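Local coordinates for aldehyde dehydrogenase (Staphylococcus aureus, PDB 6K10), which catalyses the NAD-dependent oxidation of the carotenoid aldehyde 4,4'-diaponeurosporen-4-al to 4,4'-diaponeurosporenoic acid, a step in making the virulence pigment staphyloxanthin, at residues G290-L295 with R323-T328; A235-C240 with L275-G280; I10-F15 with I184-D189. The protein carries 1 engineered substitution. All blocks are in the same frame, centred on the assembly; numbering follows the deposited sequence.

Contact 1. Residues G290-L295 with R323-T328; sequences GRIVNL and RYIEPT
Ile292 is gripped at both of its backbone polar atoms by a single partner, Arg323. Its N donates to Arg323 O at 2.9 Å, and its O receives a nearly straight bond (173°) from Arg323 NE at 2.7 Å. The arginine chain, bent at chi3 (-51°), swings NE round to that carbonyl, which sits close to the guanidinium plane. Val293 O lies over one face of the same group, 3.1 Å from NH1, without a hydrogen bond. A bridging water continues the polar pairing, donating to Gly290 O and accepting from Ile325 N at 3.1 Å.

A second arginine packs rather than bonds across the contact. Tyr324 CD1 lies over the centre of one face of the Arg291 guanidinium, CZ to CD1 3.6 Å, with the two planes 64° apart. The arginine NH1 turns back to Gly290 O at 3.0 Å, while NH2 makes a salt bridge with Glu322, and these links help to fix the rotation of the group.

Apolar packing is modest: Ile292 CG1 meets Ile325 CD1 at 4.0 Å, and both side chains also rest on Leu301 of helix 295-307. Arg323 and Tyr324 form a G1 beta bulge opposite Asp319 at the start of strand 324-330. The chemistry implies that an irregular loop is fastened to this bulged strand end by a two-point grip on Ile292, one arginine supplying both a carbonyl acceptor and a side-chain donor.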
loop_
_atom_site.group_PDB
_atom_site.type_symbol
_atom_site.label_atom_id
_atom_site.label_comp_id
_atom_site.label_asym_id
_atom_site.label_seq_id
_atom_site.Cartn_x
_atom_site.Cartn_y
_atom_site.Cartn_z
ATOM N N GLY A 290 19.958 -29.178 -1.275
ATOM C CA GLY A 290 20.662 -28.153 -0.536
ATOM C C GLY A 290 20.913 -28.522 0.915
ATOM O O GLY A 290 20.672 -29.646 1.360
ATOM N N ARG A 291 21.413 -27.538 1.663
ATOM C CA ARG A 291 21.801 -27.712 3.054
ATOM C C ARG A 291 21.237 -26.573 3.897
ATOM O O ARG A 291 20.828 -25.532 3.379
ATOM C CB ARG A 291 23.328 -27.761 3.207
ATOM C CG ARG A 291 23.999 -28.898 2.449
ATOM C CD ARG A 291 23.638 -30.238 3.058
ATOM N NE ARG A 291 24.354 -31.352 2.439
ATOM C CZ ARG A 291 23.916 -32.027 1.381
ATOM N NH1 ARG A 291 22.759 -31.706 0.817
ATOM N NH2 ARG A 291 24.633 -33.029 0.891
ATOM N N ILE A 292 21.239 -26.780 5.212
ATOM C CA ILE A 292 20.703 -25.793 6.144
ATOM C C ILE A 292 21.706 -24.658 6.317
ATOM O O ILE A 292 22.924 -24.869 6.294
ATOM C CB ILE A 292 20.351 -26.466 7.487
ATOM C CG1 ILE A 292 19.471 -27.696 7.246
ATOM C CG2 ILE A 292 19.633 -25.496 8.409
ATOM C CD1 ILE A 292 18.208 -27.404 6.445
ATOM N N VAL A 293 21.189 -23.437 6.504
ATOM C CA VAL A 293 22.021 -22.236 6.396
ATOM C C VAL A 293 23.135 -22.231 7.439
ATOM O O VAL A 293 24.290 -21.921 7.124
ATOM C CB VAL A 293 21.154 -20.966 6.492
ATOM C CG1 VAL A 293 20.351 -20.938 7.792
ATOM C CG2 VAL A 293 22.021 -19.717 6.365
ATOM N N ASN A 294 22.815 -22.558 8.691
ATOM C CA ASN A 294 23.801 -22.486 9.760
ATOM C C ASN A 294 23.457 -23.507 10.840
ATOM O O ASN A 294 22.445 -24.208 10.765
ATOM C CB ASN A 294 23.907 -21.059 10.322
ATOM C CG ASN A 294 22.658 -20.612 11.073
ATOM O OD1 ASN A 294 21.659 -21.328 11.147
ATOM N ND2 ASN A 294 22.716 -19.410 11.635
ATOM N N LEU A 295 24.319 -23.578 11.858
ATOM C CA LEU A 295 24.156 -24.583 12.904
ATOM C C LEU A 295 22.944 -24.309 13.781
ATOM O O LEU A 295 22.327 -25.254 14.288
ATOM C CB LEU A 295 25.423 -24.657 13.755
ATOM C CG LEU A 295 26.554 -25.445 13.099
ATOM C CD1 LEU A 295 27.831 -25.333 13.911
ATOM C CD2 LEU A 295 26.148 -26.905 12.920
ATOM N N ARG A 323 25.743 -29.757 7.734
ATOM C CA ARG A 323 24.460 -29.101 7.981
ATOM C C ARG A 323 23.375 -29.720 7.105
ATOM O O ARG A 323 22.554 -29.029 6.499
ATOM C CB ARG A 323 24.562 -27.588 7.782
ATOM C CG ARG A 323 25.653 -26.954 8.638
ATOM C CD ARG A 323 25.518 -25.444 8.728
ATOM N NE ARG A 323 25.394 -24.803 7.423
ATOM C CZ ARG A 323 26.417 -24.291 6.746
ATOM N NH1 ARG A 323 26.214 -23.722 5.566
ATOM N NH2 ARG A 323 27.643 -24.349 7.248
ATOM N N TYR A 324 23.382 -31.048 7.047
ATOM C CA TYR A 324 22.520 -31.819 6.165
ATOM C C TYR A 324 21.329 -32.367 6.934
ATOM O O TYR A 324 21.485 -32.895 8.040
ATOM C CB TYR A 324 23.298 -32.973 5.530
ATOM C CG TYR A 324 22.420 -34.022 4.887
ATOM C CD1 TYR A 324 21.780 -33.776 3.680
ATOM C CD2 TYR A 324 22.232 -35.260 5.491
ATOM C CE1 TYR A 324 20.978 -34.735 3.091
ATOM C CE2 TYR A 324 21.433 -36.224 4.908
ATOM C CZ TYR A 324 20.807 -35.955 3.707
ATOM O OH TYR A 324 20.008 -36.910 3.116
ATOM N N ILE A 325 20.145 -32.248 6.342
ATOM C CA ILE A 325 18.939 -32.882 6.860
ATOM C C ILE A 325 18.210 -33.524 5.691
ATOM O O ILE A 325 17.881 -32.848 4.709
ATOM C CB ILE A 325 18.029 -31.892 7.600
ATOM C CG1 ILE A 325 18.756 -31.359 8.833
ATOM C CG2 ILE A 325 16.725 -32.569 8.000
ATOM C CD1 ILE A 325 17.917 -30.506 9.709
ATOM N N GLU A 326 17.971 -34.826 5.798
ATOM C CA GLU A 326 17.321 -35.581 4.742
ATOM C C GLU A 326 15.859 -35.158 4.601
ATOM O O GLU A 326 15.215 -34.789 5.587
ATOM C CB GLU A 326 17.405 -37.073 5.058
ATOM C CG GLU A 326 16.939 -38.002 3.957
ATOM C CD GLU A 326 16.965 -39.456 4.386
ATOM O OE1 GLU A 326 16.924 -40.338 3.504
ATOM O OE2 GLU A 326 17.024 -39.718 5.606
ATOM N N PRO A 327 15.316 -35.183 3.382
ATOM C CA PRO A 327 13.869 -35.011 3.220
ATOM C C PRO A 327 13.111 -35.994 4.098
ATOM O O PRO A 327 13.348 -37.203 4.057
ATOM C CB PRO A 327 13.650 -35.291 1.731
ATOM C CG PRO A 327 14.911 -34.835 1.101
ATOM C CD PRO A 327 16.010 -35.193 2.081
ATOM N N THR A 328 12.197 -35.465 4.907
ATOM C CA THR A 328 11.543 -36.242 5.949
ATOM C C THR A 328 10.038 -36.049 5.879
ATOM O O THR A 328 9.556 -34.914 5.813
ATOM C CB THR A 328 12.059 -35.834 7.333
ATOM O OG1 THR A 328 13.484 -35.981 7.374
ATOM C CG2 THR A 328 11.431 -36.700 8.413
HETATM O O HOH W 1 19.794 -30.499 3.841
#

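Contact 2. Residues A235-C240 with L275-G280; sequences ASERIC and LREFYG
Cys240 packing on Leu275 and Phe278 makes this a buried, apolar helix-helix contact between helix 232-244 and the C-terminal end of helix 264-279. The short axes pass 10.8 Å apart and cross at -50°, a separation bridged by side chains without any hydrogen bond between the segments. Cys240 divides its two atoms between the partners: SG meets Leu275 CD2 at 3.7 Å, and CB touches Phe278 CE2 at 3.7 Å. Phe278 reaches across to the first helix, presenting its ring edge to a backbone carbonyl, with CZ 3.7 Å from Glu237 O.

In the fold, helix 232-244 is the connection of a beta-alpha-beta crossover between the parallel, neighbouring strands 223-226 and 256-260, and helix 264-279 follows the second of them. The pair thus belongs to the alpha/beta domain that in aldehyde dehydrogenases carries the catalytic cysteine.

Near the surface, Glu237 OE2 and Glu277 OE1 approach to 4.3 Å. Lys233 forms a salt bridge with each of these oxygens, which would offset their mutual repulsion. Leu450 and Pro451 of the second subunit pack on Glu237 and Phe278, placing this edge of the helix pair at the dimer interface.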
loop_
_atom_site.group_PDB
_atom_site.type_symbol
_atom_site.label_atom_id
_atom_site.label_comp_id
_atom_site.label_asym_id
_atom_site.label_seq_id
_atom_site.Cartn_x
_atom_site.Cartn_y
_atom_site.Cartn_z
ATOM N N ALA A 235 0.540 -34.764 -7.855
ATOM C CA ALA A 235 0.564 -33.924 -6.661
ATOM C C ALA A 235 1.868 -34.104 -5.900
ATOM O O ALA A 235 2.501 -33.128 -5.486
ATOM C CB ALA A 235 -0.629 -34.247 -5.762
ATOM N N SER A 236 2.292 -35.355 -5.718
ATOM C CA SER A 236 3.508 -35.616 -4.960
ATOM C C SER A 236 4.730 -35.026 -5.652
ATOM O O SER A 236 5.664 -34.561 -4.988
ATOM C CB SER A 236 3.675 -37.120 -4.748
ATOM O OG SER A 236 4.239 -37.738 -5.890
ATOM N N GLU A 237 4.740 -35.025 -6.986
ATOM C CA GLU A 237 5.873 -34.462 -7.714
ATOM C C GLU A 237 5.930 -32.948 -7.553
ATOM O O GLU A 237 7.002 -32.376 -7.314
ATOM C CB GLU A 237 5.788 -34.850 -9.192
ATOM C CG GLU A 237 6.163 -36.300 -9.467
ATOM C CD GLU A 237 5.684 -36.787 -10.823
ATOM O OE1 GLU A 237 5.256 -35.950 -11.646
ATOM O OE2 GLU A 237 5.739 -38.011 -11.067
ATOM N N ARG A 238 4.780 -32.281 -7.668
ATOM C CA ARG A 238 4.761 -30.826 -7.559
ATOM C C ARG A 238 4.908 -30.365 -6.111
ATOM O O ARG A 238 5.468 -29.295 -5.851
ATOM C CB ARG A 238 3.484 -30.284 -8.206
ATOM C CG ARG A 238 3.417 -30.643 -9.688
ATOM C CD ARG A 238 2.108 -30.284 -10.371
ATOM N NE ARG A 238 2.175 -30.655 -11.783
ATOM C CZ ARG A 238 1.186 -30.519 -12.661
ATOM N NH1 ARG A 238 0.015 -30.021 -12.288
ATOM N NH2 ARG A 238 1.375 -30.894 -13.920
ATOM N N ILE A 239 4.437 -31.167 -5.154
ATOM C CA ILE A 239 4.655 -30.851 -3.743
ATOM C C ILE A 239 6.140 -30.948 -3.403
ATOM O O ILE A 239 6.719 -30.032 -2.805
ATOM C CB ILE A 239 3.814 -31.775 -2.837
ATOM C CG1 ILE A 239 2.338 -31.375 -2.867
ATOM C CG2 ILE A 239 4.333 -31.741 -1.401
ATOM C CD1 ILE A 239 1.390 -32.462 -2.368
ATOM N N CYS A 240 6.777 -32.062 -3.783
ATOM C CA CYS A 240 8.196 -32.243 -3.476
ATOM C C CYS A 240 9.051 -31.180 -4.152
ATOM O O CYS A 240 10.047 -30.721 -3.581
ATOM C CB CYS A 240 8.650 -33.642 -3.899
ATOM S SG CYS A 240 8.090 -34.988 -2.832
ATOM N N LEU A 275 10.601 -38.741 -4.115
ATOM C CA LEU A 275 11.868 -38.343 -3.511
ATOM C C LEU A 275 13.011 -39.239 -3.975
ATOM O O LEU A 275 14.126 -38.761 -4.211
ATOM C CB LEU A 275 11.743 -38.361 -1.988
ATOM C CG LEU A 275 10.851 -37.255 -1.425
ATOM C CD1 LEU A 275 10.535 -37.488 0.046
ATOM C CD2 LEU A 275 11.516 -35.903 -1.630
ATOM N N ARG A 276 12.749 -40.540 -4.126
ATOM C CA ARG A 276 13.767 -41.435 -4.668
ATOM C C ARG A 276 14.056 -41.120 -6.132
ATOM O O ARG A 276 15.212 -41.179 -6.569
ATOM C CB ARG A 276 13.329 -42.890 -4.504
ATOM C CG ARG A 276 13.261 -43.354 -3.057
ATOM C CD ARG A 276 14.551 -43.043 -2.317
ATOM N NE ARG A 276 14.462 -43.384 -0.899
ATOM C CZ ARG A 276 15.338 -42.990 0.018
ATOM N NH1 ARG A 276 15.178 -43.346 1.286
ATOM N NH2 ARG A 276 16.372 -42.237 -0.328
ATOM N N GLU A 277 13.019 -40.782 -6.904
ATOM C CA GLU A 277 13.228 -40.369 -8.288
ATOM C C GLU A 277 14.041 -39.083 -8.361
ATOM O O GLU A 277 14.917 -38.939 -9.222
ATOM C CB GLU A 277 11.880 -40.183 -8.986
ATOM C CG GLU A 277 11.124 -41.471 -9.243
ATOM C CD GLU A 277 9.682 -41.226 -9.647
ATOM O OE1 GLU A 277 9.192 -40.093 -9.451
ATOM O OE2 GLU A 277 9.041 -42.164 -10.163
ATOM N N PHE A 278 13.756 -38.136 -7.463
ATOM C CA PHE A 278 14.464 -36.859 -7.452
ATOM C C PHE A 278 15.923 -37.041 -7.063
ATOM O O PHE A 278 16.830 -36.568 -7.758
ATOM C CB PHE A 278 13.806 -35.896 -6.462
ATOM C CG PHE A 278 12.576 -35.209 -6.981
ATOM C CD1 PHE A 278 11.910 -35.672 -8.100
ATOM C CD2 PHE A 278 12.079 -34.094 -6.323
ATOM C CE1 PHE A 278 10.774 -35.029 -8.560
ATOM C CE2 PHE A 278 10.945 -33.450 -6.775
ATOM C CZ PHE A 278 10.291 -33.918 -7.893
ATOM N N TYR A 279 16.164 -37.714 -5.940
ATOM C CA TYR A 279 17.431 -37.618 -5.238
ATOM C C TYR A 279 18.156 -38.943 -5.044
ATOM O O TYR A 279 19.288 -38.930 -4.549
ATOM C CB TYR A 279 17.217 -36.967 -3.863
ATOM C CG TYR A 279 16.507 -35.627 -3.898
ATOM C CD1 TYR A 279 17.052 -34.547 -4.578
ATOM C CD2 TYR A 279 15.301 -35.440 -3.230
ATOM C CE1 TYR A 279 16.413 -33.318 -4.603
ATOM C CE2 TYR A 279 14.654 -34.216 -3.248
ATOM C CZ TYR A 279 15.215 -33.159 -3.936
ATOM O OH TYR A 279 14.577 -31.939 -3.959
ATOM N N GLY A 280 17.552 -40.073 -5.401
ATOM C CA GLY A 280 18.225 -41.349 -5.262
ATOM C C GLY A 280 18.069 -41.954 -3.878
ATOM O O GLY A 280 17.336 -41.455 -3.018
#

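Contact 3. Residues I10-F15 with I184-D189; sequences IIEQKF and IHLPFD
Glu12 and Leu186 mark the closest backbone approach, their CA atoms 7.6 Å apart, where the first turns of helix 10-23 lie against an irregular segment that bends tightly at Pro187. That bend is an inverse gamma turn, closed by the bond from Phe188 N to Leu186 O at 2.7 Å.

Phe15 carries the contact. With CG anti to the backbone N (chi1 172°), the ring projects from the helix against the turn. Leu186 covers one face: its CB stands 4.1 Å from the centroid of the Phe15 ring, only 7° off the normal, a well-centred CH-pi contact. The leucine then runs back past the phenylalanine in the opposite direction, bringing its CD1 to 3.7 Å from Phe15 CB, while its other methyl, CD2, lies 3.9 Å from Glu12 OE2.

At the far end of the ring, Pro187 supplies two different contacts. Its CD packs against Phe15 CE2 at 3.7 Å, and its carbonyl O sits near the ring plane, 3.5 Å from Phe15 CZ, where the slightly positive rim probably favours an oxygen. Phe188 adds an edge-to-face pair. The CD1-CE1 edge of Phe15 points at the Phe188 face, with centroids 4.6 Å apart and planes inclined by 59°.

Phe188 is itself backed by Leu183 and by Thr114 and Leu116 of strand 104-118, so the aromatic pair leads from the amino-terminal helix to the sheet. The arrangement is that of a peripheral helix docked on an alpha-to-beta connection, here between helix 177-184 and strand 190-194, in the Rossmann-like coenzyme-binding domain characteristic of aldehyde dehydrogenases.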
loop_
_atom_site.group_PDB
_atom_site.type_symbol
_atom_site.label_atom_id
_atom_site.label_comp_id
_atom_site.label_asym_id
_atom_site.label_seq_id
_atom_site.Cartn_x
_atom_site.Cartn_y
_atom_site.Cartn_z
ATOM N N ILE A 10 28.865 5.782 10.890
ATOM C CA ILE A 10 29.000 5.738 9.438
ATOM C C ILE A 10 27.684 5.347 8.777
ATOM O O ILE A 10 27.401 5.773 7.652
ATOM C CB ILE A 10 30.144 4.791 9.031
ATOM C CG1 ILE A 10 30.344 4.811 7.507
ATOM C CG2 ILE A 10 29.885 3.375 9.547
ATOM C CD1 ILE A 10 30.509 6.212 6.912
ATOM N N ILE A 11 26.857 4.545 9.453
ATOM C CA ILE A 11 25.560 4.178 8.887
ATOM C C ILE A 11 24.722 5.426 8.652
ATOM O O ILE A 11 24.157 5.628 7.569
ATOM C CB ILE A 11 24.825 3.184 9.804
ATOM C CG1 ILE A 11 25.691 1.965 10.132
ATOM C CG2 ILE A 11 23.524 2.744 9.154
ATOM C CD1 ILE A 11 26.527 1.450 8.980
ATOM N N GLU A 12 24.635 6.287 9.666
ATOM C CA GLU A 12 23.843 7.504 9.543
ATOM C C GLU A 12 24.470 8.472 8.548
ATOM O O GLU A 12 23.754 9.163 7.813
ATOM C CB GLU A 12 23.677 8.150 10.918
ATOM C CG GLU A 12 23.138 7.177 11.957
ATOM C CD GLU A 12 22.503 7.859 13.150
ATOM O OE1 GLU A 12 22.739 9.070 13.346
ATOM O OE2 GLU A 12 21.764 7.177 13.892
ATOM N N GLN A 13 25.804 8.533 8.503
ATOM C CA GLN A 13 26.467 9.327 7.472
ATOM C C GLN A 13 26.148 8.794 6.081
ATOM O O GLN A 13 25.877 9.571 5.158
ATOM C CB GLN A 13 27.978 9.343 7.708
ATOM C CG GLN A 13 28.695 10.544 7.103
ATOM N N LYS A 14 26.170 7.470 5.915
ATOM C CA LYS A 14 25.817 6.879 4.627
ATOM C C LYS A 14 24.371 7.181 4.260
ATOM O O LYS A 14 24.058 7.419 3.087
ATOM C CB LYS A 14 26.065 5.372 4.657
ATOM C CG LYS A 14 27.534 4.996 4.585
ATOM C CD LYS A 14 27.755 3.532 4.912
ATOM N N PHE A 15 23.475 7.174 5.248
ATOM C CA PHE A 15 22.077 7.501 4.987
ATOM C C PHE A 15 21.937 8.926 4.470
ATOM O O PHE A 15 21.269 9.173 3.458
ATOM C CB PHE A 15 21.246 7.305 6.254
ATOM C CG PHE A 15 19.833 7.809 6.139
ATOM C CD1 PHE A 15 18.918 7.171 5.317
ATOM C CD2 PHE A 15 19.421 8.920 6.856
ATOM C CE1 PHE A 15 17.620 7.633 5.211
ATOM C CE2 PHE A 15 18.123 9.386 6.754
ATOM C CZ PHE A 15 17.222 8.742 5.930
ATOM N N ILE A 184 16.518 1.014 10.700
ATOM C CA ILE A 184 15.066 1.160 10.744
ATOM C C ILE A 184 14.605 2.352 11.568
ATOM O O ILE A 184 13.435 2.742 11.467
ATOM C CB ILE A 184 14.395 -0.123 11.274
ATOM C CG1 ILE A 184 14.917 -0.482 12.665
ATOM C CG2 ILE A 184 14.605 -1.275 10.301
ATOM C CD1 ILE A 184 14.292 -1.742 13.236
ATOM N N HIS A 185 15.480 2.938 12.379
ATOM C CA HIS A 185 15.147 4.142 13.130
ATOM C C HIS A 185 15.482 5.419 12.374
ATOM O O HIS A 185 15.195 6.511 12.875
ATOM C CB HIS A 185 15.863 4.139 14.484
ATOM C CG HIS A 185 15.323 3.129 15.446
ATOM N ND1 HIS A 185 13.997 3.095 15.821
ATOM C CD2 HIS A 185 15.927 2.115 16.109
ATOM C CE1 HIS A 185 13.807 2.103 16.672
ATOM N NE2 HIS A 185 14.963 1.493 16.865
ATOM N N LEU A 186 16.083 5.309 11.185
ATOM C CA LEU A 186 16.360 6.457 10.339
ATOM C C LEU A 186 15.153 6.768 9.460
ATOM O O LEU A 186 14.434 5.857 9.036
ATOM C CB LEU A 186 17.583 6.189 9.466
ATOM C CG LEU A 186 18.899 6.036 10.228
ATOM C CD1 LEU A 186 20.038 5.672 9.288
ATOM C CD2 LEU A 186 19.215 7.313 10.990
ATOM N N PRO A 187 14.898 8.067 9.162
ATOM C CA PRO A 187 13.690 8.442 8.405
ATOM C C PRO A 187 13.817 8.160 6.910
ATOM O O PRO A 187 13.777 9.065 6.069
ATOM C CB PRO A 187 13.567 9.939 8.716
ATOM C CG PRO A 187 14.978 10.387 8.858
ATOM C CD PRO A 187 15.707 9.243 9.527
ATOM N N PHE A 188 13.977 6.881 6.572
ATOM C CA PHE A 188 13.901 6.459 5.182
ATOM C C PHE A 188 12.551 6.854 4.590
ATOM O O PHE A 188 11.557 7.022 5.300
ATOM C CB PHE A 188 14.087 4.945 5.064
ATOM C CG PHE A 188 15.518 4.491 5.133
ATOM C CD1 PHE A 188 16.299 4.439 3.990
ATOM C CD2 PHE A 188 16.076 4.100 6.338
ATOM C CE1 PHE A 188 17.613 4.012 4.048
ATOM C CE2 PHE A 188 17.390 3.673 6.403
ATOM C CZ PHE A 188 18.159 3.629 5.258
ATOM N N ASP A 189 12.520 7.005 3.269
ATOM C CA ASP A 189 11.269 7.302 2.586
ATOM C C ASP A 189 10.456 6.052 2.275
ATOM O O ASP A 189 9.267 6.168 1.956
ATOM C CB ASP A 189 11.545 8.088 1.300
ATOM C CG ASP A 189 12.295 9.384 1.565
ATOM O OD1 ASP A 189 11.708 10.289 2.195
ATOM O OD2 ASP A 189 13.468 9.497 1.150
#

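How the contacts relate
From the N terminus, contact 3 comes first: it brings helix 10-23 back to the connection before strand 190-194, closing a loop of 168 residues beside the first sheet. Contact 2 then spans 34 residues between two helices of the second sheet's layer, and contact 1 spans 27, joining the loop before helix 295-307 to strand 324-330. The three are in series, none nesting or crossing. Contacts 1 and 2 touch where Pro327 CB lies 4.0 Å from Leu275 CD2. Contacts 2 and 3 lie on opposite sides of the chain's centre, their own centres about 46 Å apart.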